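Local coordinates for protein 2,3-dimethylmalate lyase (Aspergillus niger, PDB 3FA4) that is a TIM-barrel protein of the phosphoenolpyruvate phosphomutase family that binds a magnesium ion, at residues A5-R10 / G152-V157; T100-S105 / V145-R150. One frame throughout, in Å; residues are numbered along the deposited sequence.

Interaction 1: A5-R10 / G152-V157; sequences AATSLR and GSDIVV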
loop_
_atom_site.group_PDB
_atom_site.type_symbol
_atom_site.label_atom_id
_atom_site.label_comp_id
_atom_site.label_asym_id
_atom_site.label_seq_id
_atom_site.Cartn_x
_atom_site.Cartn_y
_atom_site.Cartn_z
ATOM N N ALA B 5 8.266 15.110 -16.353
ATOM C CA ALA B 5 8.303 14.704 -17.746
ATOM C C ALA B 5 6.957 14.912 -18.489
ATOM O O ALA B 5 6.922 14.737 -19.709
ATOM C CB ALA B 5 8.896 13.332 -17.944
ATOM N N ALA B 6 5.909 15.372 -17.779
ATOM C CA ALA B 6 4.623 15.837 -18.384
ATOM C C ALA B 6 4.790 17.016 -19.341
ATOM O O ALA B 6 4.256 17.043 -20.478
ATOM C CB ALA B 6 3.604 16.219 -17.244
ATOM N N THR B 7 5.516 18.001 -18.812
ATOM C CA THR B 7 5.886 19.249 -19.463
ATOM C C THR B 7 6.761 19.047 -20.698
ATOM O O THR B 7 6.608 19.750 -21.691
ATOM C CB THR B 7 6.614 20.202 -18.472
ATOM O OG1 THR B 7 5.748 20.494 -17.355
ATOM C CG2 THR B 7 6.990 21.495 -19.162
ATOM N N SER B 8 7.690 18.111 -20.672
ATOM C CA SER B 8 8.501 17.960 -21.878
ATOM C C SER B 8 7.707 17.123 -22.943
ATOM O O SER B 8 7.757 17.414 -24.114
ATOM C CB SER B 8 9.898 17.452 -21.514
ATOM O OG SER B 8 9.849 16.161 -20.971
ATOM N N LEU B 9 6.926 16.135 -22.520
ATOM C CA LEU B 9 5.931 15.460 -23.406
ATOM C C LEU B 9 4.987 16.452 -24.061
ATOM O O LEU B 9 4.824 16.450 -25.283
ATOM C CB LEU B 9 5.104 14.387 -22.678
ATOM C CG LEU B 9 4.299 13.463 -23.602
ATOM C CD1 LEU B 9 5.165 12.771 -24.675
ATOM C CD2 LEU B 9 3.436 12.387 -22.809
ATOM N N ARG B 10 4.381 17.312 -23.257
ATOM C CA ARG B 10 3.434 18.326 -23.738
ATOM C C ARG B 10 4.085 19.168 -24.806
ATOM O O ARG B 10 3.518 19.428 -25.832
ATOM C CB ARG B 10 3.012 19.216 -22.553
ATOM C CG ARG B 10 1.822 20.006 -22.826
ATOM C CD ARG B 10 0.981 20.280 -21.586
ATOM N NE ARG B 10 -0.413 20.199 -21.944
ATOM C CZ ARG B 10 -1.233 19.276 -21.493
ATOM N NH1 ARG B 10 -0.852 18.349 -20.690
ATOM N NH2 ARG B 10 -2.453 19.275 -21.851
ATOM N N GLY B 152 -2.402 22.900 -11.487
ATOM C CA GLY B 152 -1.393 23.487 -12.356
ATOM C C GLY B 152 -0.559 22.425 -13.026
ATOM O O GLY B 152 0.598 22.618 -13.340
ATOM N N SER B 153 -1.161 21.275 -13.276
ATOM C CA SER B 153 -0.422 20.124 -13.789
ATOM C C SER B 153 -0.554 19.994 -15.274
ATOM O O SER B 153 -1.651 20.169 -15.815
ATOM C CB SER B 153 -0.923 18.878 -13.121
ATOM O OG SER B 153 -0.543 17.762 -13.877
ATOM N N ASP B 154 0.571 19.727 -15.926
ATOM C CA ASP B 154 0.703 19.557 -17.378
ATOM C C ASP B 154 0.526 18.093 -17.793
ATOM O O ASP B 154 0.786 17.749 -18.927
ATOM C CB ASP B 154 2.118 19.880 -17.815
ATOM C CG ASP B 154 2.412 21.374 -17.895
ATOM O OD1 ASP B 154 1.457 22.152 -18.016
ATOM O OD2 ASP B 154 3.619 21.756 -17.881
ATOM N N ILE B 155 0.117 17.209 -16.884
ATOM C CA ILE B 155 -0.094 15.841 -17.282
ATOM C C ILE B 155 -0.962 15.884 -18.573
ATOM O O ILE B 155 -1.858 16.704 -18.669
ATOM C CB ILE B 155 -0.706 14.970 -16.087
ATOM C CG1 ILE B 155 -0.519 13.449 -16.374
ATOM C CG2 ILE B 155 -2.130 15.377 -15.823
ATOM C CD1 ILE B 155 -0.747 12.543 -15.237
ATOM N N VAL B 156 -0.635 15.020 -19.546
ATOM C CA VAL B 156 -1.273 14.870 -20.861
ATOM C C VAL B 156 -2.478 13.900 -20.782
ATOM O O VAL B 156 -2.324 12.767 -20.429
ATOM C CB VAL B 156 -0.151 14.474 -21.938
ATOM C CG1 VAL B 156 -0.715 13.961 -23.263
ATOM C CG2 VAL B 156 0.775 15.666 -22.215
ATOM N N VAL B 157 -3.683 14.381 -21.057
ATOM C CA VAL B 157 -4.884 13.558 -21.047
ATOM C C VAL B 157 -5.110 12.894 -22.403
ATOM O O VAL B 157 -5.330 13.555 -23.418
ATOM C CB VAL B 157 -6.145 14.343 -20.560
ATOM C CG1 VAL B 157 -7.293 13.415 -20.424
ATOM C CG2 VAL B 157 -5.871 14.928 -19.161
#
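R10 and T7 of helix 5-13 meet the backbone and carboxylate of the turn that leads into strand 156-161. R10 NH1 lies near two successive carbonyls, both at the guanidinium edge and near its plane. Its approach to D154 O is too short to trust, and its bond to I155 O (2.8 Å, 136°) is weak. R10 NH2 forms a salt bridge with D185. T7 OG1 donates to D154 OD2 at 2.5 Å, meeting the lone pair that faces away from OD1. T7 OG1 stands beside its backbone N (chi1 -59°), which turns it to the carboxylate.

A6 CB packs on the backbone of the turn, 3.6 Å from D154 O. The apolar pair is L9 CD2 with V156 CB, 4.2 Å apart.

Within the turn, I155 N bonds to S153 OG at 3.1 Å, an ST turn, and S153 OG also pairs with S105 OG. The helix packs against the start of the strand, where V156 is backbone-bonded to A110 and F112. L9 and V156 touch A111 of the adjacent strand 111-114. The CB of I155 points away from helix 5-13, and its side chain touches S105 of helix 94-107 and R148 of helix 134-151.

Interaction 2: T100-S105 / V145-R150; sequences TTEQYS and VQARQR
The R150 guanidinium turns an edge toward E102, with E102 OE2 near its plane. Q146 O and A147 N lie over one face, offset toward its rim. The carboxylate of E102 is turned 71° from the guanidinium. E102 OE2 and R150 NH1 stay 4.2 Å apart, beyond a salt bridge. A water joins them. It donates to E102 OE2 at 2.5 Å and to A147 O at 2.8 Å, and accepts a weak bond from R150 NH1.

Next to this polar group the helices touch through small groups. T101 CB meets A147 CB at 3.8 Å. With T101 OG1 beside the backbone N (chi1 -58°), T101 CG2 takes the position opposite that N and packs on R148 CB at 3.8 Å. T101 OG1 bonds back to V97 O in its own helix. The R148 chain leads away, and its NH1 binds S153 O. S105 OG donates to T101 O at 2.5 Å, from the face opposite to that used by S105 N.

The segment axes approach to 8.8 Å and cross at -48°. No direct hydrogen bond joins the two segments. Small apolar surfaces carry the contact. E102 and R150 probably attract each other modestly, and the water gives E102 OE2 and A147 O a shared donor.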
loop_
_atom_site.group_PDB
_atom_site.type_symbol
_atom_site.label_atom_id
_atom_site.label_comp_id
_atom_site.label_asym_id
_atom_site.label_seq_id
_atom_site.Cartn_x
_atom_site.Cartn_y
_atom_site.Cartn_z
ATOM N N THR B 100 -7.397 10.396 -9.287
ATOM C CA THR B 100 -6.435 9.646 -10.123
ATOM C C THR B 100 -5.498 10.651 -10.838
ATOM O O THR B 100 -4.312 10.448 -10.950
ATOM C CB THR B 100 -7.200 8.902 -11.240
ATOM O OG1 THR B 100 -8.133 7.999 -10.692
ATOM C CG2 THR B 100 -6.234 8.179 -12.278
ATOM N N THR B 101 -6.090 11.728 -11.325
ATOM C CA THR B 101 -5.373 12.761 -12.122
ATOM C C THR B 101 -4.311 13.420 -11.233
ATOM O O THR B 101 -3.203 13.532 -11.649
ATOM C CB THR B 101 -6.371 13.767 -12.719
ATOM O OG1 THR B 101 -7.323 13.066 -13.552
ATOM C CG2 THR B 101 -5.690 14.870 -13.562
ATOM N N GLU B 102 -4.699 13.795 -10.000
ATOM C CA GLU B 102 -3.862 14.468 -9.011
ATOM C C GLU B 102 -2.674 13.586 -8.510
ATOM O O GLU B 102 -1.518 14.069 -8.434
ATOM C CB GLU B 102 -4.733 14.928 -7.812
ATOM C CG GLU B 102 -5.695 15.995 -8.133
ATOM C CD GLU B 102 -6.949 15.993 -7.252
ATOM O OE1 GLU B 102 -7.093 15.178 -6.285
ATOM O OE2 GLU B 102 -7.821 16.844 -7.536
ATOM N N GLN B 103 -2.998 12.348 -8.117
ATOM C CA GLN B 103 -2.059 11.306 -7.759
ATOM C C GLN B 103 -1.084 10.888 -8.876
ATOM O O GLN B 103 0.104 10.801 -8.638
ATOM C CB GLN B 103 -2.828 10.089 -7.266
ATOM C CG GLN B 103 -3.451 10.317 -5.945
ATOM C CD GLN B 103 -3.989 9.094 -5.352
ATOM O OE1 GLN B 103 -3.474 8.017 -5.628
ATOM N NE2 GLN B 103 -5.007 9.221 -4.481
ATOM N N TYR B 104 -1.559 10.611 -10.079
ATOM C CA TYR B 104 -0.662 10.461 -11.249
ATOM C C TYR B 104 0.236 11.673 -11.484
ATOM O O TYR B 104 1.411 11.520 -11.764
ATOM C CB TYR B 104 -1.473 10.188 -12.530
ATOM C CG TYR B 104 -1.817 8.707 -12.814
ATOM C CD1 TYR B 104 -2.212 7.860 -11.807
ATOM C CD2 TYR B 104 -1.765 8.188 -14.139
ATOM C CE1 TYR B 104 -2.554 6.514 -12.084
ATOM C CE2 TYR B 104 -2.090 6.853 -14.420
ATOM C CZ TYR B 104 -2.475 6.046 -13.374
ATOM O OH TYR B 104 -2.781 4.766 -13.623
ATOM N N SER B 105 -0.303 12.879 -11.389
ATOM C CA SER B 105 0.500 14.078 -11.551
ATOM C C SER B 105 1.612 14.198 -10.525
ATOM O O SER B 105 2.764 14.310 -10.918
ATOM C CB SER B 105 -0.391 15.308 -11.488
ATOM O OG SER B 105 -1.403 15.122 -12.453
ATOM N N VAL B 145 -9.355 16.911 -17.067
ATOM C CA VAL B 145 -8.910 18.246 -17.527
ATOM C C VAL B 145 -9.096 19.282 -16.424
ATOM O O VAL B 145 -8.208 20.069 -16.156
ATOM C CB VAL B 145 -9.639 18.612 -18.853
ATOM C CG1 VAL B 145 -9.238 19.979 -19.398
ATOM C CG2 VAL B 145 -9.439 17.467 -19.880
ATOM N N GLN B 146 -10.219 19.279 -15.736
ATOM C CA GLN B 146 -10.396 20.273 -14.703
ATOM C C GLN B 146 -9.547 20.002 -13.460
ATOM O O GLN B 146 -9.087 20.941 -12.785
ATOM C CB GLN B 146 -11.859 20.397 -14.327
ATOM C CG GLN B 146 -12.758 20.917 -15.480
ATOM C CD GLN B 146 -14.232 20.775 -15.122
ATOM O OE1 GLN B 146 -14.566 20.100 -14.148
ATOM N NE2 GLN B 146 -15.099 21.378 -15.899
ATOM N N ALA B 147 -9.316 18.732 -13.172
ATOM C CA ALA B 147 -8.493 18.334 -12.033
ATOM C C ALA B 147 -7.072 18.785 -12.181
ATOM O O ALA B 147 -6.556 19.315 -11.245
ATOM C CB ALA B 147 -8.543 16.798 -11.816
ATOM N N ARG B 148 -6.437 18.538 -13.333
ATOM C CA ARG B 148 -5.042 18.894 -13.569
ATOM C C ARG B 148 -4.934 20.379 -13.678
ATOM O O ARG B 148 -3.966 20.962 -13.261
ATOM C CB ARG B 148 -4.482 18.209 -14.827
ATOM C CG ARG B 148 -4.825 18.930 -16.119
ATOM C CD ARG B 148 -4.263 18.210 -17.378
ATOM N NE ARG B 148 -4.649 18.912 -18.601
ATOM C CZ ARG B 148 -4.030 19.992 -19.091
ATOM N NH1 ARG B 148 -2.980 20.500 -18.473
ATOM N NH2 ARG B 148 -4.455 20.553 -20.210
ATOM N N GLN B 149 -5.942 21.007 -14.251
ATOM C CA GLN B 149 -6.095 22.480 -14.209
ATOM C C GLN B 149 -6.102 23.116 -12.780
ATOM O O GLN B 149 -5.493 24.153 -12.525
ATOM C CB GLN B 149 -7.363 22.893 -14.996
ATOM C CG GLN B 149 -7.076 23.116 -16.543
ATOM C CD GLN B 149 -8.323 23.283 -17.486
ATOM O OE1 GLN B 149 -9.503 23.288 -17.070
ATOM N NE2 GLN B 149 -8.032 23.400 -18.762
ATOM N N ARG B 150 -6.806 22.519 -11.840
ATOM C CA ARG B 150 -6.797 22.971 -10.464
ATOM C C ARG B 150 -5.412 22.998 -9.860
ATOM O O ARG B 150 -5.060 23.901 -9.153
ATOM C CB ARG B 150 -7.664 22.071 -9.618
ATOM C CG ARG B 150 -9.019 22.563 -9.307
ATOM C CD ARG B 150 -9.829 21.492 -8.655
ATOM N NE ARG B 150 -11.040 21.231 -9.391
ATOM C CZ ARG B 150 -11.546 20.050 -9.651
ATOM N NH1 ARG B 150 -10.985 18.952 -9.226
ATOM N NH2 ARG B 150 -12.664 19.992 -10.322
HETATM O O HOH W 1 -7.591 19.053 -8.674
#

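In the fold
The contact centres lie about 10 Å apart, on the same side of the chain's centre. Interaction 2 is nested within the loop that interaction 1 closes. Helix 94-107, strand 111-114, helix 134-151 and strand 156-161 follow in that order, as successive elements of the barrel. Interaction 2 joins the two outer helices; interaction 1 sets the N-terminal helix 5-13 against the start of strand 156-161. They meet where helix 134-151 ends in a Schellman motif at G152: S153 N probably bonds to R148 O. D185 joins the charges of R10 and R148, the latter weakly. Together the contacts tie the N-terminal helix and two neighbouring outer helices to one side of the barrel, beside the second subunit.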